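Local coordinates for hypothetical protein (Parabacteroides merdae, PDB 4OO3), which is a putative oxidoreductase that probably binds a nicotinamide adenine dinucleotide cofactor on its Rossmann-fold domain, its substrate being unknown, at residues T102-K106 with L130-C134; K119-I123 with V217-H222; L145-M149 with M423-Y427; A182-E186 with L226-A231; P233-I237 with D417-N422. All coordinates share one frame; numbering follows the deposited sequence.

Contact 1. Residues T102-K106 with L130-C134; sequences TEYIK and LLEEC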
# COMPACT_ATOMS: atom_id res chain seq x y z
N THR A 102 12.75 -4.16 -8.72
CA THR A 102 13.69 -4.63 -7.71
C THR A 102 15.14 -4.49 -8.19
O THR A 102 16.02 -4.07 -7.43
CB THR A 102 13.37 -6.08 -7.27
OG1 THR A 102 11.95 -6.27 -7.20
CG2 THR A 102 13.98 -6.37 -5.90
N GLU A 103 15.38 -4.81 -9.46
CA GLU A 103 16.71 -4.63 -10.06
C GLU A 103 17.11 -3.15 -10.05
O GLU A 103 18.22 -2.81 -9.65
CB GLU A 103 16.75 -5.21 -11.48
CG GLU A 103 18.13 -5.22 -12.13
CD GLU A 103 19.19 -5.96 -11.31
OE1 GLU A 103 18.87 -7.00 -10.69
OE2 GLU A 103 20.35 -5.49 -11.30
N TYR A 104 16.20 -2.27 -10.47
CA TYR A 104 16.42 -0.83 -10.37
C TYR A 104 16.84 -0.44 -8.96
O TYR A 104 17.80 0.30 -8.76
CB TYR A 104 15.13 -0.04 -10.65
CG TYR A 104 14.62 0.01 -12.07
CD1 TYR A 104 15.41 -0.36 -13.16
CD2 TYR A 104 13.33 0.48 -12.32
CE1 TYR A 104 14.91 -0.27 -14.46
CE2 TYR A 104 12.83 0.56 -13.60
CZ TYR A 104 13.62 0.19 -14.67
OH TYR A 104 13.10 0.29 -15.93
N ILE A 105 16.09 -0.92 -7.97
CA ILE A 105 16.35 -0.59 -6.57
C ILE A 105 17.75 -1.03 -6.15
O ILE A 105 18.47 -0.26 -5.52
CB ILE A 105 15.28 -1.20 -5.63
CG1 ILE A 105 13.96 -0.44 -5.80
CG2 ILE A 105 15.74 -1.13 -4.18
CD1 ILE A 105 12.78 -1.03 -5.04
N LYS A 106 18.14 -2.25 -6.49
CA LYS A 106 19.45 -2.76 -6.11
C LYS A 106 20.59 -1.87 -6.65
O LYS A 106 21.49 -1.47 -5.90
CB LYS A 106 19.64 -4.20 -6.58
CG LYS A 106 20.77 -4.92 -5.87
CD LYS A 106 21.38 -6.02 -6.71
CE LYS A 106 22.29 -5.47 -7.79
NZ LYS A 106 23.28 -6.50 -8.22
N LEU A 130 16.34 -10.89 -4.03
CA LEU A 130 17.02 -9.67 -4.47
C LEU A 130 16.73 -8.50 -3.50
O LEU A 130 17.61 -7.68 -3.24
CB LEU A 130 16.59 -9.30 -5.90
CG LEU A 130 17.45 -8.28 -6.65
CD1 LEU A 130 18.89 -8.76 -6.77
CD2 LEU A 130 16.86 -7.99 -8.03
N LEU A 131 15.51 -8.44 -2.97
CA LEU A 131 15.11 -7.37 -2.06
C LEU A 131 15.81 -7.49 -0.72
O LEU A 131 16.08 -6.49 -0.07
CB LEU A 131 13.60 -7.38 -1.84
CG LEU A 131 12.99 -6.29 -0.94
CD1 LEU A 131 13.19 -4.92 -1.55
CD2 LEU A 131 11.52 -6.55 -0.71
N GLU A 132 16.09 -8.72 -0.29
CA GLU A 132 16.91 -8.94 0.90
C GLU A 132 18.31 -8.38 0.73
O GLU A 132 18.84 -7.76 1.64
CB GLU A 132 17.00 -10.43 1.23
CG GLU A 132 15.72 -11.04 1.75
CD GLU A 132 15.89 -12.51 2.04
OE1 GLU A 132 16.11 -13.29 1.08
OE2 GLU A 132 15.81 -12.88 3.22
N GLU A 133 18.91 -8.61 -0.44
CA GLU A 133 20.23 -8.04 -0.74
C GLU A 133 20.18 -6.50 -0.70
O GLU A 133 21.06 -5.86 -0.12
CB GLU A 133 20.74 -8.53 -2.10
CG GLU A 133 22.24 -8.36 -2.30
CD GLU A 133 22.72 -8.71 -3.71
OE1 GLU A 133 21.93 -9.27 -4.50
OE2 GLU A 133 23.89 -8.42 -4.03
N CYS A 134 19.13 -5.93 -1.30
CA CYS A 134 18.89 -4.48 -1.28
C CYS A 134 18.94 -3.93 0.15
O CYS A 134 19.60 -2.92 0.41
CB CYS A 134 17.53 -4.13 -1.89
SG CYS A 134 17.36 -4.47 -3.65

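Contact 2. Residues K119-I123 with V217-H222; sequences KPMAI and VDVTTH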
# COMPACT_ATOMS: atom_id res chain seq x y z
N LYS A 119 4.87 0.34 -3.25
CA LYS A 119 4.68 -1.10 -3.24
C LYS A 119 4.30 -1.62 -4.63
O LYS A 119 3.84 -0.85 -5.48
CB LYS A 119 3.60 -1.50 -2.22
CG LYS A 119 2.34 -0.64 -2.22
CD LYS A 119 1.11 -1.35 -2.74
CE LYS A 119 1.11 -1.52 -4.24
NZ LYS A 119 -0.28 -1.64 -4.73
N PRO A 120 4.52 -2.92 -4.90
CA PRO A 120 5.29 -3.89 -4.14
C PRO A 120 6.74 -3.89 -4.59
O PRO A 120 7.01 -3.89 -5.80
CB PRO A 120 4.63 -5.22 -4.51
CG PRO A 120 4.13 -5.01 -5.89
CD PRO A 120 3.85 -3.54 -6.06
N MSE A 121 7.67 -3.90 -3.63
CA MSE A 121 9.11 -3.93 -3.91
C MSE A 121 9.61 -5.28 -4.34
O MSE A 121 10.74 -5.41 -4.79
CB MSE A 121 9.90 -3.45 -2.68
CG MSE A 121 9.55 -1.99 -2.41
SE MSE A 121 10.95 -1.15 -1.30
CE MSE A 121 10.57 -2.16 0.33
N ALA A 122 8.77 -6.31 -4.21
CA ALA A 122 9.05 -7.62 -4.79
C ALA A 122 7.73 -8.30 -5.17
O ALA A 122 6.75 -8.18 -4.43
CB ALA A 122 9.82 -8.50 -3.82
N ILE A 123 7.73 -8.99 -6.32
CA ILE A 123 6.52 -9.64 -6.87
C ILE A 123 6.62 -11.17 -6.99
O ILE A 123 5.72 -11.82 -7.53
CB ILE A 123 6.14 -9.07 -8.25
CG1 ILE A 123 7.22 -9.38 -9.30
CG2 ILE A 123 5.90 -7.58 -8.17
CD1 ILE A 123 6.85 -8.94 -10.70
N VAL A 217 0.14 -10.49 -4.79
CA VAL A 217 1.38 -9.87 -4.28
C VAL A 217 1.34 -8.33 -4.29
O VAL A 217 2.28 -7.69 -3.82
CB VAL A 217 2.64 -10.34 -5.05
CG1 VAL A 217 2.65 -11.86 -5.18
CG2 VAL A 217 2.75 -9.69 -6.43
N ASP A 218 0.25 -7.77 -4.79
CA ASP A 218 0.16 -6.34 -5.06
C ASP A 218 -0.58 -5.62 -3.92
O ASP A 218 0.04 -5.21 -2.95
CB ASP A 218 -0.50 -6.14 -6.44
CG ASP A 218 -0.59 -4.68 -6.85
OD1 ASP A 218 0.07 -3.84 -6.19
OD2 ASP A 218 -1.31 -4.39 -7.84
N VAL A 219 -1.90 -5.51 -3.99
CA VAL A 219 -2.67 -4.82 -2.95
C VAL A 219 -2.58 -5.56 -1.61
O VAL A 219 -2.70 -4.92 -0.57
CB VAL A 219 -4.15 -4.63 -3.38
CG1 VAL A 219 -5.07 -4.26 -2.21
CG2 VAL A 219 -4.24 -3.55 -4.45
N THR A 220 -2.34 -6.87 -1.64
CA THR A 220 -2.16 -7.66 -0.40
C THR A 220 -1.03 -7.11 0.46
O THR A 220 -1.02 -7.28 1.69
CB THR A 220 -1.82 -9.14 -0.69
OG1 THR A 220 -0.66 -9.20 -1.54
CG2 THR A 220 -2.98 -9.87 -1.35
N THR A 221 -0.04 -6.51 -0.18
CA THR A 221 1.04 -5.82 0.53
C THR A 221 0.45 -4.92 1.62
O THR A 221 0.80 -5.06 2.78
CB THR A 221 1.91 -5.02 -0.46
OG1 THR A 221 2.54 -5.94 -1.36
CG2 THR A 221 2.99 -4.22 0.24
N HIS A 222 -0.47 -4.04 1.24
CA HIS A 222 -1.16 -3.18 2.21
C HIS A 222 -1.83 -3.99 3.33
O HIS A 222 -1.75 -3.60 4.50
CB HIS A 222 -2.25 -2.35 1.54
CG HIS A 222 -1.74 -1.33 0.57
ND1 HIS A 222 -0.73 -0.44 0.88
CD2 HIS A 222 -2.13 -1.03 -0.69
CE1 HIS A 222 -0.51 0.35 -0.15
NE2 HIS A 222 -1.34 0.01 -1.12
O HOH W 1 4.56 -8.51 -2.67

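Contact 3. Residues L145-M149 with M423-Y427; sequences LYDIM and MLAKY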
# COMPACT_ATOMS: atom_id res chain seq x y z
N LEU A 145 16.14 2.38 2.41
CA LEU A 145 15.18 1.86 1.45
C LEU A 145 13.84 1.84 2.16
O LEU A 145 13.73 1.29 3.25
CB LEU A 145 15.58 0.44 1.00
CG LEU A 145 14.58 -0.35 0.14
CD1 LEU A 145 14.19 0.41 -1.12
CD2 LEU A 145 15.16 -1.70 -0.22
N TYR A 146 12.82 2.44 1.56
CA TYR A 146 11.50 2.53 2.19
C TYR A 146 10.39 2.37 1.17
O TYR A 146 10.55 2.81 0.02
CB TYR A 146 11.36 3.89 2.88
CG TYR A 146 10.34 3.94 3.99
CD1 TYR A 146 10.34 2.99 5.00
CD2 TYR A 146 9.41 4.97 4.07
CE1 TYR A 146 9.42 3.04 6.04
CE2 TYR A 146 8.48 5.02 5.10
CZ TYR A 146 8.50 4.05 6.08
OH TYR A 146 7.61 4.09 7.12
N ASP A 147 9.29 1.74 1.56
CA ASP A 147 8.10 1.73 0.72
C ASP A 147 6.97 2.58 1.30
O ASP A 147 7.11 3.19 2.34
CB ASP A 147 7.67 0.30 0.32
CG ASP A 147 7.23 -0.56 1.50
OD1 ASP A 147 7.11 -0.07 2.65
OD2 ASP A 147 7.00 -1.76 1.25
N ILE A 148 5.85 2.63 0.58
CA ILE A 148 4.80 3.58 0.85
C ILE A 148 3.52 2.87 1.31
O ILE A 148 2.68 2.48 0.49
CB ILE A 148 4.54 4.44 -0.41
CG1 ILE A 148 5.86 5.12 -0.82
CG2 ILE A 148 3.45 5.47 -0.14
CD1 ILE A 148 5.84 5.75 -2.20
N MSE A 149 3.39 2.71 2.64
CA MSE A 149 2.22 2.11 3.27
C MSE A 149 1.27 3.20 3.71
O MSE A 149 1.29 3.64 4.85
CB MSE A 149 2.65 1.26 4.47
CG MSE A 149 3.60 0.13 4.09
SE MSE A 149 2.64 -1.23 3.04
CE MSE A 149 3.35 -0.85 1.26
N MSE A 423 9.04 -5.06 6.80
CA MSE A 423 8.88 -4.98 5.35
C MSE A 423 9.25 -6.32 4.75
O MSE A 423 8.53 -6.86 3.90
CB MSE A 423 9.72 -3.85 4.73
CG MSE A 423 9.09 -2.48 4.98
SE MSE A 423 10.06 -1.06 4.04
CE MSE A 423 11.57 -0.79 5.27
N LEU A 424 10.37 -6.88 5.20
CA LEU A 424 10.78 -8.21 4.75
C LEU A 424 9.77 -9.30 5.11
O LEU A 424 9.46 -10.14 4.28
CB LEU A 424 12.15 -8.56 5.31
CG LEU A 424 13.33 -7.85 4.65
CD1 LEU A 424 14.61 -8.22 5.39
CD2 LEU A 424 13.43 -8.21 3.18
N ALA A 425 9.25 -9.29 6.34
CA ALA A 425 8.24 -10.28 6.74
C ALA A 425 7.00 -10.17 5.86
O ALA A 425 6.41 -11.18 5.48
CB ALA A 425 7.87 -10.13 8.20
N LYS A 426 6.64 -8.94 5.53
CA LYS A 426 5.50 -8.64 4.70
C LYS A 426 5.67 -9.26 3.32
O LYS A 426 4.80 -9.99 2.85
CB LYS A 426 5.37 -7.13 4.57
CG LYS A 426 4.14 -6.64 3.84
CD LYS A 426 4.43 -5.39 3.01
CE LYS A 426 5.10 -4.29 3.81
NZ LYS A 426 5.48 -3.12 3.00
N TYR A 427 6.80 -8.95 2.68
CA TYR A 427 7.10 -9.44 1.34
C TYR A 427 7.38 -10.94 1.31
O TYR A 427 7.08 -11.60 0.31
CB TYR A 427 8.25 -8.65 0.70
CG TYR A 427 7.84 -7.26 0.29
CD1 TYR A 427 6.90 -7.07 -0.71
CD2 TYR A 427 8.36 -6.13 0.92
CE1 TYR A 427 6.49 -5.81 -1.08
CE2 TYR A 427 7.96 -4.86 0.56
CZ TYR A 427 7.02 -4.71 -0.44
OH TYR A 427 6.62 -3.46 -0.82

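Contact 4. Residues A182-E186 with L226-A231; sequences AIVKE and LVQWEA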
# COMPACT_ATOMS: atom_id res chain seq x y z
N ALA A 182 -8.54 -15.35 13.08
CA ALA A 182 -8.78 -14.30 14.07
C ALA A 182 -8.66 -12.91 13.46
O ALA A 182 -9.15 -11.93 14.03
CB ALA A 182 -7.81 -14.45 15.24
N ILE A 183 -7.98 -12.82 12.32
CA ILE A 183 -7.85 -11.56 11.60
C ILE A 183 -8.23 -11.84 10.15
O ILE A 183 -7.76 -12.81 9.57
CB ILE A 183 -6.43 -10.97 11.73
CG1 ILE A 183 -6.07 -10.76 13.21
CG2 ILE A 183 -6.33 -9.64 11.00
CD1 ILE A 183 -4.66 -10.27 13.46
N VAL A 184 -9.11 -11.00 9.60
CA VAL A 184 -9.65 -11.19 8.26
C VAL A 184 -9.76 -9.82 7.58
O VAL A 184 -10.38 -8.93 8.13
CB VAL A 184 -11.04 -11.84 8.30
CG1 VAL A 184 -11.63 -11.96 6.90
CG2 VAL A 184 -10.99 -13.21 8.97
N LYS A 185 -9.15 -9.67 6.39
CA LYS A 185 -9.25 -8.43 5.58
C LYS A 185 -9.53 -8.74 4.11
O LYS A 185 -8.76 -9.44 3.45
CB LYS A 185 -7.97 -7.61 5.68
CG LYS A 185 -7.69 -7.12 7.08
CD LYS A 185 -6.45 -6.26 7.18
CE LYS A 185 -6.15 -5.94 8.64
NZ LYS A 185 -7.19 -5.07 9.26
N GLU A 186 -10.63 -8.20 3.60
CA GLU A 186 -11.08 -8.50 2.26
C GLU A 186 -11.40 -7.20 1.53
O GLU A 186 -12.18 -6.39 2.02
CB GLU A 186 -12.32 -9.40 2.31
CG GLU A 186 -12.05 -10.78 2.91
CD GLU A 186 -13.32 -11.58 3.17
OE1 GLU A 186 -14.27 -11.02 3.77
OE2 GLU A 186 -13.35 -12.77 2.79
N LEU A 226 -1.00 -4.14 7.26
CA LEU A 226 -1.96 -3.75 8.28
C LEU A 226 -2.07 -4.78 9.40
O LEU A 226 -2.12 -4.39 10.57
CB LEU A 226 -3.35 -3.47 7.69
CG LEU A 226 -3.54 -2.13 6.98
CD1 LEU A 226 -5.02 -1.94 6.70
CD2 LEU A 226 -2.99 -0.96 7.79
N VAL A 227 -2.09 -6.08 9.08
CA VAL A 227 -2.23 -7.07 10.16
C VAL A 227 -1.03 -7.00 11.11
O VAL A 227 -1.20 -7.07 12.31
CB VAL A 227 -2.66 -8.53 9.74
CG1 VAL A 227 -3.01 -8.65 8.26
CG2 VAL A 227 -1.69 -9.60 10.20
N GLN A 228 0.18 -6.82 10.56
CA GLN A 228 1.38 -6.58 11.38
C GLN A 228 1.26 -5.30 12.21
O GLN A 228 1.49 -5.29 13.42
CB GLN A 228 2.62 -6.47 10.48
CG GLN A 228 2.97 -7.74 9.72
CD GLN A 228 4.20 -7.60 8.84
OE1 GLN A 228 4.72 -6.49 8.60
NE2 GLN A 228 4.68 -8.73 8.33
N TRP A 229 0.89 -4.21 11.54
CA TRP A 229 0.92 -2.88 12.14
C TRP A 229 -0.21 -2.65 13.16
O TRP A 229 0.01 -2.05 14.22
CB TRP A 229 0.88 -1.84 11.02
CG TRP A 229 1.19 -0.47 11.44
CD1 TRP A 229 2.43 0.07 11.66
CD2 TRP A 229 0.25 0.56 11.69
NE1 TRP A 229 2.31 1.38 12.04
CE2 TRP A 229 0.98 1.71 12.08
CE3 TRP A 229 -1.14 0.63 11.64
CZ2 TRP A 229 0.36 2.91 12.40
CZ3 TRP A 229 -1.75 1.83 11.97
CH2 TRP A 229 -1.00 2.95 12.34
N GLU A 230 -1.41 -3.13 12.85
CA GLU A 230 -2.54 -3.00 13.77
C GLU A 230 -2.49 -4.01 14.92
O GLU A 230 -2.73 -3.65 16.07
CB GLU A 230 -3.86 -3.19 13.03
CG GLU A 230 -4.19 -2.09 12.04
CD GLU A 230 -5.31 -2.50 11.09
OE1 GLU A 230 -5.61 -3.70 11.00
OE2 GLU A 230 -5.88 -1.62 10.43
N ALA A 231 -2.18 -5.26 14.60
CA ALA A 231 -2.36 -6.37 15.54
C ALA A 231 -1.10 -6.71 16.32
O ALA A 231 -1.18 -7.39 17.35
CB ALA A 231 -2.88 -7.59 14.82

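Contact 5. Residues P233-I237 with D417-N422; sequences PDQII and DWEVPN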
# COMPACT_ATOMS: atom_id res chain seq x y z
N PRO A 233 1.55 -4.06 17.16
CA PRO A 233 2.16 -2.74 17.05
C PRO A 233 3.62 -2.71 17.49
O PRO A 233 3.95 -3.15 18.58
CB PRO A 233 1.31 -1.86 17.97
CG PRO A 233 0.05 -2.62 18.23
CD PRO A 233 0.41 -4.07 18.11
N ASP A 234 4.49 -2.23 16.61
CA ASP A 234 5.91 -2.03 16.92
C ASP A 234 6.68 -3.30 17.32
O ASP A 234 7.81 -3.20 17.79
CB ASP A 234 6.06 -0.95 18.01
CG ASP A 234 5.50 0.39 17.59
OD1 ASP A 234 5.21 0.58 16.39
OD2 ASP A 234 5.35 1.27 18.46
N GLN A 235 6.08 -4.47 17.13
CA GLN A 235 6.78 -5.74 17.36
C GLN A 235 7.56 -6.12 16.11
O GLN A 235 7.03 -6.05 14.99
CB GLN A 235 5.80 -6.85 17.70
CG GLN A 235 4.98 -6.60 18.95
CD GLN A 235 3.94 -7.67 19.19
OE1 GLN A 235 4.21 -8.86 19.00
NE2 GLN A 235 2.75 -7.27 19.60
N ILE A 236 8.82 -6.51 16.30
CA ILE A 236 9.69 -6.95 15.21
C ILE A 236 9.26 -8.35 14.80
O ILE A 236 9.27 -9.26 15.62
CB ILE A 236 11.17 -6.97 15.65
CG1 ILE A 236 11.62 -5.54 16.00
CG2 ILE A 236 12.05 -7.57 14.56
CD1 ILE A 236 13.06 -5.42 16.42
N ILE A 237 8.88 -8.52 13.54
CA ILE A 237 8.48 -9.84 13.03
C ILE A 237 9.68 -10.49 12.36
O ILE A 237 10.26 -9.92 11.42
CB ILE A 237 7.32 -9.74 12.01
CG1 ILE A 237 6.15 -8.89 12.54
CG2 ILE A 237 6.84 -11.13 11.60
CD1 ILE A 237 5.45 -9.44 13.77
N ASP A 417 13.45 0.49 14.55
CA ASP A 417 13.80 -0.93 14.64
C ASP A 417 12.99 -1.87 13.76
O ASP A 417 13.54 -2.68 13.01
CB ASP A 417 13.62 -1.42 16.09
CG ASP A 417 14.77 -1.03 16.98
OD1 ASP A 417 15.67 -0.26 16.55
OD2 ASP A 417 14.78 -1.50 18.14
N TRP A 418 11.67 -1.78 13.88
CA TRP A 418 10.77 -2.79 13.32
C TRP A 418 10.56 -2.69 11.81
O TRP A 418 10.12 -3.66 11.19
CB TRP A 418 9.42 -2.74 14.05
CG TRP A 418 8.81 -1.36 14.13
CD1 TRP A 418 8.97 -0.45 15.13
CD2 TRP A 418 7.97 -0.74 13.15
NE1 TRP A 418 8.27 0.69 14.84
CE2 TRP A 418 7.64 0.54 13.64
CE3 TRP A 418 7.44 -1.14 11.92
CZ2 TRP A 418 6.82 1.43 12.94
CZ3 TRP A 418 6.62 -0.26 11.22
CH2 TRP A 418 6.32 1.01 11.73
N GLU A 419 10.89 -1.55 11.20
CA GLU A 419 10.49 -1.27 9.81
C GLU A 419 11.10 -2.22 8.76
O GLU A 419 10.36 -2.80 7.97
CB GLU A 419 10.76 0.19 9.44
CG GLU A 419 9.68 1.15 9.93
CD GLU A 419 8.51 1.30 8.97
OE1 GLU A 419 8.25 0.38 8.16
OE2 GLU A 419 7.84 2.35 9.00
N VAL A 420 12.42 -2.37 8.75
CA VAL A 420 13.06 -3.22 7.75
C VAL A 420 12.68 -4.68 7.94
O VAL A 420 12.18 -5.32 7.01
CB VAL A 420 14.59 -3.04 7.74
CG1 VAL A 420 15.26 -4.11 6.88
CG2 VAL A 420 14.95 -1.65 7.23
N PRO A 421 12.88 -5.23 9.16
CA PRO A 421 12.47 -6.63 9.31
C PRO A 421 10.99 -6.88 8.97
O PRO A 421 10.68 -7.91 8.39
CB PRO A 421 12.78 -6.94 10.79
CG PRO A 421 13.03 -5.63 11.45
CD PRO A 421 13.47 -4.68 10.39
N ASN A 422 10.11 -5.94 9.29
CA ASN A 422 8.68 -6.10 9.00
C ASN A 422 8.30 -5.90 7.53
O ASN A 422 7.33 -6.53 7.07
CB ASN A 422 7.83 -5.21 9.90
CG ASN A 422 7.94 -5.60 11.37
OD1 ASN A 422 8.66 -6.55 11.72
ND2 ASN A 422 7.23 -4.89 12.23
O HOH W 2 11.39 -10.50 9.13

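Contact 1. Residues T102-K106 with L130-C134
With CG anti to the backbone N (chi1 -164°), Leu130 sends both methyls across to the facing helix, and the chi1 of Thr102 (-38°) turns its CG2 back toward the base of that leucine. The two residues belong to helices 98-110 and 125-140 of the Rossmann fold, which lie side by side against the parallel sheet. Their local axes run nearly the same way, 22° apart, and approach to 9.4 Å. Thr102 and Leu130 pass side by side, pointing opposite ways, with Thr102 CG2 3.9 Å from Leu130 CB. Beyond it, Leu130 CD2 comes within 3.5 Å of Glu103 OE1. The other methyl meets the lysine crosswise, Leu130 CD1 lying 3.7 Å from Lys106 CD. Glu133 approaches the same methylene obliquely, but Lys106 NZ stays 4.6 Å from Glu133 OE2, so the charges are near without touching. The hydroxyl of Thr102 bonds to Met121 O, and Ile105, Leu131 and Cys134 lean on Leu145 of strand 145-147. No hydrogen bond joins the two segments. Packing closes at the sulfur: Cys134 SG sits 3.7 Å from Ile105 CG2 and equally far from Lys106 CB.

Contact 2. Residues K119-I123 with V217-H222
The imidazole of His222 carries the methylenes of Lys119 over one face, Lys119 CD lying 3.2 Å from His222 NE2. The two side chains run roughly perpendicular; the lysine bends at chi2 and chi3 and carries its ammonium on to the carboxylate of Asp218. There Lys119 NZ forms a salt bridge and hydrogen bond of 2.7 Å to Asp218 OD1, met on the syn side but 33° out of the carboxylate plane. The other oxygen, OD2, is held by Gln212. Nearer the backbone, Lys119 CB touches Thr221 CG2 at 3.7 Å. A cis peptide joins Lys119 to Pro120, whose CB packs 3.5 Å from Val217 O. Water 1 donates to that same carbonyl and to Ala122 O, tying the two backbones together, and Ile123 CB meets Val217 CG2 at 3.9 Å. Replacing Lys119 with an alanine removes everything past CB, which would probably leave Asp218 OD1 without its charged mate and His222 without the methylenes over its ring. A Lys-Pro pair with a cis bond, facing an Asp-x-x-x-His sequence leading into helix 220-231, matches motifs that meet at the active-site cleft in the Gfo/Idh/MocA oxidoreductases, consistent with this being the catalytic region here.

Contact 3. Residues L145-M149 with M423-Y427
Asp147, on the segment 145-149, reaches toward helix 419-439, and each atom along it finds a partner there. Its CB comes 4.1 Å from Tyr427 OH. With chi1 at 64°, CG sits between the backbone N and the carbonyl carbon, which aims the carboxylate at the helix. OD1 of Asp147 lies 3.4 Å from Met423 SE, the two side chains passing in opposite directions. OD2 takes two polar partners. Lys426 NZ makes a salt bridge of 2.7 Å to Asp147 OD2, and Tyr427 OH donates a hydrogen bond of the same 2.7 Å to the anti lone pair of Asp147 OD2. The phenol ring is turned 56° from the carboxylate plane, and CD of Lys426 lies over one of its faces. Selenomethionine Met149 meets Lys426 tip to tip, its SE 3.4 Å from Lys426 NZ. Selenomethionine Met423 also makes a Met-aromatic contact with Tyr146, where SE stands oblique to the ring and Met423 CE reaches the edge, 4.0 Å from Tyr146 CD1. In this buried setting one carboxylate oxygen is gripped twice. The phenol that grips it also accepts a bond from Met121 N, which would probably polarise its O-H further toward Asp147.

Contact 4. Residues A182-E186 with L226-A231
Ile183 and Lys185, two residues apart on strand 183-190, both point at helix 220-231 and meet it in different ways. Strand and helix run at 133° to each other locally, with axes 10.3 Å apart. Lys185 stretches out straight until its last torsion, where chi4 (-67°) bends NZ toward Glu230, which arrives extended from the opposite direction. Lys185 NZ donates a salt-bridge hydrogen bond of 2.7 Å to Glu230 OE1, using the syn lone pair of that oxygen. Just before the bend, the lysine lies at about a right angle to the leucine, Lys185 CE being 3.9 Å from Leu226 CB. Val227 CG1 flanks the same carbon from the next position of the helix. Ile183 supplies the apolar half. Its CG2 branch approaches the valine obliquely, Ile183 CG2 lying 4.0 Å from Val227 CB. The longer branch presses on the last turn of the helix, where Ile183 CD1 and Ala231 CB are only 3.5 Å apart, tighter than usual for two carbons. With a serine in place of Lys185, the buried Glu230 would probably be left without its counter-charge and a gap would open beside Leu226. The glutamate has a second partner, since OE2 bonds Thr157 of helix 155-164, and Gln160 of that helix packs against the side chains of both Lys185 and Glu230. On the sheet side, Ile183 and Lys185 share backbone hydrogen bonds with Lys300 of strand 297-306, while Val184 bonds to Val320 of strand 316-322. Helix 220-231 thus packs on one face of the mixed sheet, over strands 183-190, 297-306 and 316-322.

Contact 5. Residues P233-I237 with D417-N422
Residues 417-422, leading into helix 419-439, dock on the loop after helix 220-231, where Asn422 and Trp418 meet residues 234 to 237. Asn422 pairs its side-chain amide with the loop backbone. Its ND2 donates to Gln235 O at 3.0 Å with an angle of 163° at the hydrogen, and the acceptor lies close to the amide plane. In return Ile237 N donates to Asn422 OD1 at 2.7 Å, almost straight at 171°. Ile236, between these two bonds, touches the other segment with its branches: Ile236 CG2 packs 3.8 Å from Pro421 CG, and Ile236 CG1 lies 4.1 Å from Trp418 CB. The indole receives Asp234 over one face, with Asp234 CA 4.1 Å from the centroid of the Trp418 five-membered ring in a CH-pi contact. The carboxylate lies nearly parallel to the ring, 18° between planes, with OD1 above its rim; Asp234 OD1 and Trp418 NE1 are 3.4 Å apart but badly angled for a hydrogen bond. Glu419 CG lies against the opposite face, near its rim. Water 2 donates to both Ile237 O and Pro421 O. Both ends of the buried Asn422 amide are thus satisfied, which fixes its rotation and leaves little doubt which atom is oxygen, while Arg161 takes up the charge of Asp234 in a salt bridge.

In the fold
Contact 3 is the hub, joining the Rossmann-fold and C-terminal family regions together with contact 2, whose centre lies about 9 Å away. The two meet where Thr221 packs on Lys426 and where Thr221 and Lys119 pack on Met149; this shared centre is the likely active-site region. Contact 1 lies about 12 Å from contact 3, centre to centre, and touches it through Leu131 on Tyr427; it is about 14 Å from contact 2, which it meets where Leu131 packs on Met121. Contact 5 sits about 10 Å from contact 3 on the same helix 419-439, linked by the Tyr146 to Glu419 bond. Helix 220-231 carries one segment each of contacts 2 and 4, whose centres are about 15 Å apart.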